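Local coordinates for NAD-dependent epimerase/dehydratase domain-containing protein (Ruegeria pomeroyi DSS-3, PDB 3IUS), which is of unknown function but probably binds NAD(P) through a Rossmann-type domain, as in short-chain dehydrogenase/reductase relatives among the epimerases and dehydratases, at residues 159-164 with 275-280; 209-214 with 271-276. All coordinates share one frame; numbering follows the deposited sequence. Where two conformers were deposited one is given.

Contact 1: residues 159-164 with 275-280; sequences RGPFSK and VGLEAL
The ring of Phe-162 meets helix 273-282 edge-on. Its CZ lies 3.4 Å from the carbonyl oxygen of Leu-277, and that oxygen sits near the ring plane, where the slightly positive C-H rim rather than the electron-rich face confronts it. The same edge reaches one turn further along the helix, where CE2 of Phe-162 is 4.1 Å from CB of Leu-280. Beside the phenylalanine, Pro-161 sets its ring obliquely against the Leu-277 side chain, CG to CG at 4.1 Å. Just before the proline, CD2 of Leu-280, in one of the two conformers of this leucine, rests 4.1 Å from CA of Gly-160. A side chain on Gly-160 would point toward the leucine and probably be crowded there, so the bare backbone suits the place.

The contact joins the loop that follows strand 146-155 of the Rossmann-type parallel sheet to the C-terminal helix, near the surface of the chain. Leu-277 and Leu-280, three residues apart, fall on the same side of the helix, and both also touch Tyr-155 at the end of that strand.

Pro-161 serves a second purpose within its own loop: its CG lies 4.0 Å above one face of the Phe-162 ring, offset toward the rim, and so backs the aromatic group. The Phe-162 CG stands anti to its own carbonyl carbon (chi1 -56°), which carries the ring out from the loop to the helix. Behind the loop, helix 215-226 supplies Ala-222 against Pro-161 and Gln-226 against Phe-162, while Arg-182 and His-184 of strand 182-184 adjoin the two leucines.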
loop_
_atom_site.group_PDB
_atom_site.type_symbol
_atom_site.label_atom_id
_atom_site.label_comp_id
_atom_site.label_asym_id
_atom_site.label_seq_id
_atom_site.Cartn_x
_atom_site.Cartn_y
_atom_site.Cartn_z
ATOM N N ARG A 159 5.193 2.792 -12.017
ATOM C CA ARG A 159 5.027 1.417 -11.566
ATOM C C ARG A 159 3.899 0.739 -12.339
ATOM O O ARG A 159 2.895 0.312 -11.764
ATOM C CB ARG A 159 4.781 1.362 -10.058
ATOM C CG ARG A 159 4.889 -0.038 -9.473
ATOM C CD ARG A 159 4.921 -0.008 -7.956
ATOM N NE ARG A 159 6.161 0.570 -7.446
ATOM C CZ ARG A 159 6.382 0.832 -6.162
ATOM N NH1 ARG A 159 5.440 0.569 -5.268
ATOM N NH2 ARG A 159 7.536 1.360 -5.776
ATOM N N GLY A 160 4.079 0.657 -13.655
ATOM C CA GLY A 160 3.086 0.071 -14.533
ATOM C C GLY A 160 3.699 -0.999 -15.412
ATOM O O GLY A 160 4.909 -1.222 -15.368
ATOM N N PRO A 161 2.869 -1.657 -16.232
ATOM C CA PRO A 161 3.295 -2.820 -17.009
ATOM C C PRO A 161 3.880 -2.481 -18.379
ATOM O O PRO A 161 4.420 -3.373 -19.033
ATOM C CB PRO A 161 1.989 -3.586 -17.170
ATOM C CG PRO A 161 0.983 -2.492 -17.365
ATOM C CD PRO A 161 1.461 -1.319 -16.513
ATOM N N PHE A 162 3.791 -1.223 -18.800
ATOM C CA PHE A 162 4.237 -0.843 -20.139
ATOM C C PHE A 162 5.755 -0.735 -20.255
ATOM O O PHE A 162 6.311 -0.851 -21.348
ATOM C CB PHE A 162 3.541 0.440 -20.598
ATOM C CG PHE A 162 2.043 0.345 -20.562
ATOM C CD1 PHE A 162 1.356 -0.336 -21.549
ATOM C CD2 PHE A 162 1.323 0.905 -19.520
ATOM C CE1 PHE A 162 -0.015 -0.440 -21.510
ATOM C CE2 PHE A 162 -0.049 0.808 -19.479
ATOM C CZ PHE A 162 -0.723 0.133 -20.468
ATOM N N SER A 163 6.422 -0.522 -19.125
ATOM C CA SER A 163 7.879 -0.569 -19.076
ATOM C C SER A 163 8.344 -2.014 -19.227
ATOM O O SER A 163 9.434 -2.287 -19.725
ATOM C CB SER A 163 8.374 -0.020 -17.740
ATOM O OG SER A 163 7.986 -0.873 -16.676
ATOM N N LYS A 164 7.483 -2.929 -18.800
ATOM C CA LYS A 164 7.787 -4.351 -18.718
ATOM C C LYS A 164 7.726 -5.053 -20.081
ATOM O O LYS A 164 8.105 -6.218 -20.211
ATOM C CB LYS A 164 6.808 -4.987 -17.729
ATOM C CG LYS A 164 6.867 -6.490 -17.560
ATOM C CD LYS A 164 6.063 -6.878 -16.325
ATOM C CE LYS A 164 5.391 -8.236 -16.465
ATOM N NZ LYS A 164 4.419 -8.477 -15.352
ATOM N N VAL A 275 -9.383 0.612 -16.715
ATOM C CA VAL A 275 -9.390 2.071 -16.789
ATOM C C VAL A 275 -8.081 2.649 -16.259
ATOM O O VAL A 275 -7.587 3.662 -16.766
ATOM C CB VAL A 275 -10.603 2.700 -16.062
ATOM C CG1 VAL A 275 -11.872 2.502 -16.888
ATOM C CG2 VAL A 275 -10.765 2.105 -14.696
ATOM N N GLY A 276 -7.515 1.996 -15.247
ATOM C CA GLY A 276 -6.220 2.392 -14.724
ATOM C C GLY A 276 -5.122 2.252 -15.771
ATOM O O GLY A 276 -4.297 3.150 -15.956
ATOM N N LEU A 277 -5.110 1.119 -16.458
ATOM C CA LEU A 277 -4.095 0.862 -17.480
ATOM C C LEU A 277 -4.199 1.782 -18.695
ATOM O O LEU A 277 -3.181 2.200 -19.257
ATOM C CB LEU A 277 -4.119 -0.606 -17.929
ATOM C CG LEU A 277 -3.043 -1.518 -17.332
ATOM C CD1 LEU A 277 -3.051 -1.414 -15.835
ATOM C CD2 LEU A 277 -3.207 -2.975 -17.768
ATOM N N GLU A 278 -5.422 2.077 -19.117
ATOM C CA GLU A 278 -5.622 2.969 -20.249
ATOM C C GLU A 278 -5.083 4.364 -19.936
ATOM O O GLU A 278 -4.447 4.991 -20.778
ATOM C CB GLU A 278 -7.098 3.018 -20.641
ATOM C CG GLU A 278 -7.663 1.649 -20.984
ATOM C CD GLU A 278 -9.124 1.688 -21.385
ATOM O OE1 GLU A 278 -9.410 2.074 -22.540
ATOM O OE2 GLU A 278 -9.979 1.320 -20.551
ATOM N N ALA A 279 -5.337 4.838 -18.716
ATOM C CA ALA A 279 -4.824 6.130 -18.272
ATOM C C ALA A 279 -3.304 6.142 -18.122
ATOM O O ALA A 279 -2.647 7.117 -18.481
ATOM C CB ALA A 279 -5.482 6.538 -16.954
ATOM N N LEU A 280 -2.751 5.063 -17.572
ATOM C CA LEU A 280 -1.309 4.949 -17.381
ATOM C C LEU A 280 -0.562 4.993 -18.705
ATOM O O LEU A 280 0.475 5.647 -18.822
ATOM C CB LEU A 280 -0.957 3.659 -16.635
ATOM C CG LEU A 280 -0.647 3.819 -15.146
ATOM C CD1 LEU A 280 -1.837 4.412 -14.426
ATOM C CD2 LEU A 280 -0.236 2.491 -14.520
#

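Contact 2: residues 209-214 with 271-276; sequences DDEPVP and PNYRVG
A largely polar, partly buried contact pins the loop between strand 204-207 and helix 215-226 to the N-terminal end of helix 273-282, and Glu-211 and Arg-274 carry its charge. The arginine grips the carboxylate end-on: its NH1 gives a nearly straight bond to OE2 of Glu-211 (2.9 Å, 177°), whereas its NH2 reaches the syn lone pair of Glu-211 OE1 at 3.1 Å along a more bent path. Because the two planar groups are turned 50° apart, OE2 lies in the guanidinium plane while NH1 stands clearly out of the carboxylate plane. Glu-211 extends to the arginine with CG anti to its backbone N (chi1 -177°), running alongside Asn-272.

Asn-272 is the N-cap of the helix, its OD1 accepting from Val-275 N at 3.2 Å and weakly from Arg-274 N; asparagine suits the position because its short side chain can bend its carbonyl oxygen back to these first N-H groups. Just before it, the Pro-271 carbonyl oxygen takes the backbone N-H of Asp-210 at 2.8 Å. Asp-210 turns its own carboxylate to Lys-261 and Asn-257. An apolar patch completes the interface: Val-213 CG2 lies over a face of the Tyr-273 ring, a CH-pi contact 3.9 Å from the centroid.

An alanine in place of Glu-211 would probably leave the Arg-274 guanidinium without this charge partner and freer to swing away from the loop. Asp-209, short enough for an Asx turn, receives Glu-211 N on OD1; a water donates to its OD2 and to Glu-211 O and accepts weakly from Tyr-273 N, so the helix start would probably stabilise this carboxylate.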
loop_
_atom_site.group_PDB
_atom_site.type_symbol
_atom_site.label_atom_id
_atom_site.label_comp_id
_atom_site.label_asym_id
_atom_site.label_seq_id
_atom_site.Cartn_x
_atom_site.Cartn_y
_atom_site.Cartn_z
ATOM N N ASP A 209 -9.224 -1.896 -5.388
ATOM C CA ASP A 209 -10.253 -1.504 -6.339
ATOM C C ASP A 209 -11.405 -2.514 -6.417
ATOM O O ASP A 209 -11.498 -3.432 -5.598
ATOM C CB ASP A 209 -9.648 -1.195 -7.718
ATOM C CG ASP A 209 -9.228 -2.433 -8.466
ATOM O OD1 ASP A 209 -9.636 -3.550 -8.073
ATOM O OD2 ASP A 209 -8.495 -2.284 -9.469
ATOM N N ASP A 210 -12.280 -2.328 -7.400
ATOM C CA ASP A 210 -13.537 -3.064 -7.474
ATOM C C ASP A 210 -13.448 -4.435 -8.131
ATOM O O ASP A 210 -14.406 -5.207 -8.088
ATOM C CB ASP A 210 -14.582 -2.238 -8.225
ATOM C CG ASP A 210 -15.106 -1.082 -7.404
ATOM O OD1 ASP A 210 -14.823 -1.045 -6.195
ATOM O OD2 ASP A 210 -15.795 -0.215 -7.977
ATOM N N GLU A 211 -12.313 -4.739 -8.748
ATOM C CA GLU A 211 -12.249 -5.910 -9.610
ATOM C C GLU A 211 -11.029 -6.798 -9.375
ATOM O O GLU A 211 -9.973 -6.600 -9.989
ATOM C CB GLU A 211 -12.326 -5.488 -11.077
ATOM C CG GLU A 211 -12.339 -6.652 -12.044
ATOM C CD GLU A 211 -12.683 -6.234 -13.460
ATOM O OE1 GLU A 211 -13.160 -5.098 -13.652
ATOM O OE2 GLU A 211 -12.479 -7.049 -14.383
ATOM N N PRO A 212 -11.169 -7.775 -8.466
ATOM C CA PRO A 212 -10.157 -8.822 -8.338
ATOM C C PRO A 212 -9.890 -9.387 -9.718
ATOM O O PRO A 212 -10.840 -9.682 -10.441
ATOM C CB PRO A 212 -10.855 -9.862 -7.475
ATOM C CG PRO A 212 -11.755 -9.048 -6.595
ATOM C CD PRO A 212 -12.209 -7.875 -7.422
ATOM N N VAL A 213 -8.626 -9.527 -10.069
ATOM C CA VAL A 213 -8.287 -9.865 -11.442
ATOM C C VAL A 213 -7.177 -10.903 -11.513
ATOM O O VAL A 213 -6.210 -10.845 -10.764
ATOM C CB VAL A 213 -7.901 -8.590 -12.237
ATOM C CG1 VAL A 213 -6.697 -7.894 -11.608
ATOM C CG2 VAL A 213 -7.618 -8.927 -13.692
ATOM N N PRO A 214 -7.325 -11.879 -12.416
ATOM C CA PRO A 214 -6.228 -12.814 -12.677
ATOM C C PRO A 214 -5.022 -12.036 -13.193
ATOM O O PRO A 214 -5.178 -11.233 -14.113
ATOM C CB PRO A 214 -6.793 -13.711 -13.785
ATOM C CG PRO A 214 -8.286 -13.611 -13.630
ATOM C CD PRO A 214 -8.534 -12.197 -13.192
ATOM N N PRO A 271 -11.536 2.388 -10.749
ATOM C CA PRO A 271 -12.274 1.258 -10.166
ATOM C C PRO A 271 -11.756 -0.108 -10.600
ATOM O O PRO A 271 -11.993 -1.098 -9.912
ATOM C CB PRO A 271 -13.703 1.469 -10.694
ATOM C CG PRO A 271 -13.531 2.368 -11.879
ATOM C CD PRO A 271 -12.436 3.289 -11.482
ATOM N N ASN A 272 -11.056 -0.158 -11.728
ATOM C CA ASN A 272 -10.530 -1.421 -12.228
ATOM C C ASN A 272 -9.265 -1.230 -13.055
ATOM O O ASN A 272 -8.925 -0.105 -13.434
ATOM C CB ASN A 272 -11.598 -2.200 -13.016
ATOM C CG ASN A 272 -11.995 -1.518 -14.319
ATOM O OD1 ASN A 272 -11.243 -1.536 -15.304
ATOM N ND2 ASN A 272 -13.194 -0.941 -14.346
ATOM N N TYR A 273 -8.575 -2.338 -13.319
ATOM C CA TYR A 273 -7.270 -2.321 -13.976
ATOM C C TYR A 273 -7.349 -1.830 -15.414
ATOM O O TYR A 273 -6.382 -1.278 -15.933
ATOM C CB TYR A 273 -6.610 -3.710 -13.940
ATOM C CG TYR A 273 -7.224 -4.707 -14.891
ATOM C CD1 TYR A 273 -6.621 -5.008 -16.106
ATOM C CD2 TYR A 273 -8.407 -5.351 -14.578
ATOM C CE1 TYR A 273 -7.189 -5.918 -16.976
ATOM C CE2 TYR A 273 -8.980 -6.255 -15.437
ATOM C CZ TYR A 273 -8.367 -6.535 -16.636
ATOM O OH TYR A 273 -8.953 -7.436 -17.484
ATOM N N ARG A 274 -8.491 -2.037 -16.063
ATOM C CA ARG A 274 -8.640 -1.604 -17.448
ATOM C C ARG A 274 -8.641 -0.084 -17.575
ATOM O O ARG A 274 -7.967 0.456 -18.440
ATOM C CB ARG A 274 -9.872 -2.226 -18.120
ATOM C CG ARG A 274 -9.701 -3.718 -18.457
ATOM C CD ARG A 274 -10.942 -4.307 -19.123
ATOM N NE ARG A 274 -12.161 -4.031 -18.360
ATOM C CZ ARG A 274 -12.521 -4.693 -17.263
ATOM N NH1 ARG A 274 -11.752 -5.667 -16.800
ATOM N NH2 ARG A 274 -13.644 -4.378 -16.628
ATOM N N VAL A 275 -9.383 0.612 -16.715
ATOM C CA VAL A 275 -9.390 2.071 -16.789
ATOM C C VAL A 275 -8.081 2.649 -16.259
ATOM O O VAL A 275 -7.587 3.662 -16.766
ATOM C CB VAL A 275 -10.603 2.700 -16.062
ATOM C CG1 VAL A 275 -11.872 2.502 -16.888
ATOM C CG2 VAL A 275 -10.765 2.105 -14.696
ATOM N N GLY A 276 -7.515 1.996 -15.247
ATOM C CA GLY A 276 -6.220 2.392 -14.724
ATOM C C GLY A 276 -5.122 2.252 -15.771
ATOM O O GLY A 276 -4.297 3.150 -15.956
HETATM O O HOH W 1 -8.727 -4.323 -11.227
#

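Overall arrangement
Both contacts fasten helix 273-282 to loops that follow strands of the main parallel sheet, and their helical segments share Val-275 and Gly-276; the centres of the two contacts are about 12 Å apart. Contact 2, partly buried, takes the start of the helix, where backbone N-H groups that have no partner from a preceding helical turn are met by a capping side chain and by water, which links them to Asp-209. Contact 1 takes the turns beyond, where leucines meet proline and phenylalanine in a smaller surface contact held mostly by van der Waals packing, with an aromatic edge on a helix carbonyl. Helix 215-226 adjoins both, touching Pro-161 and Phe-162 in one and Val-213, Tyr-273 and Arg-274 in the other.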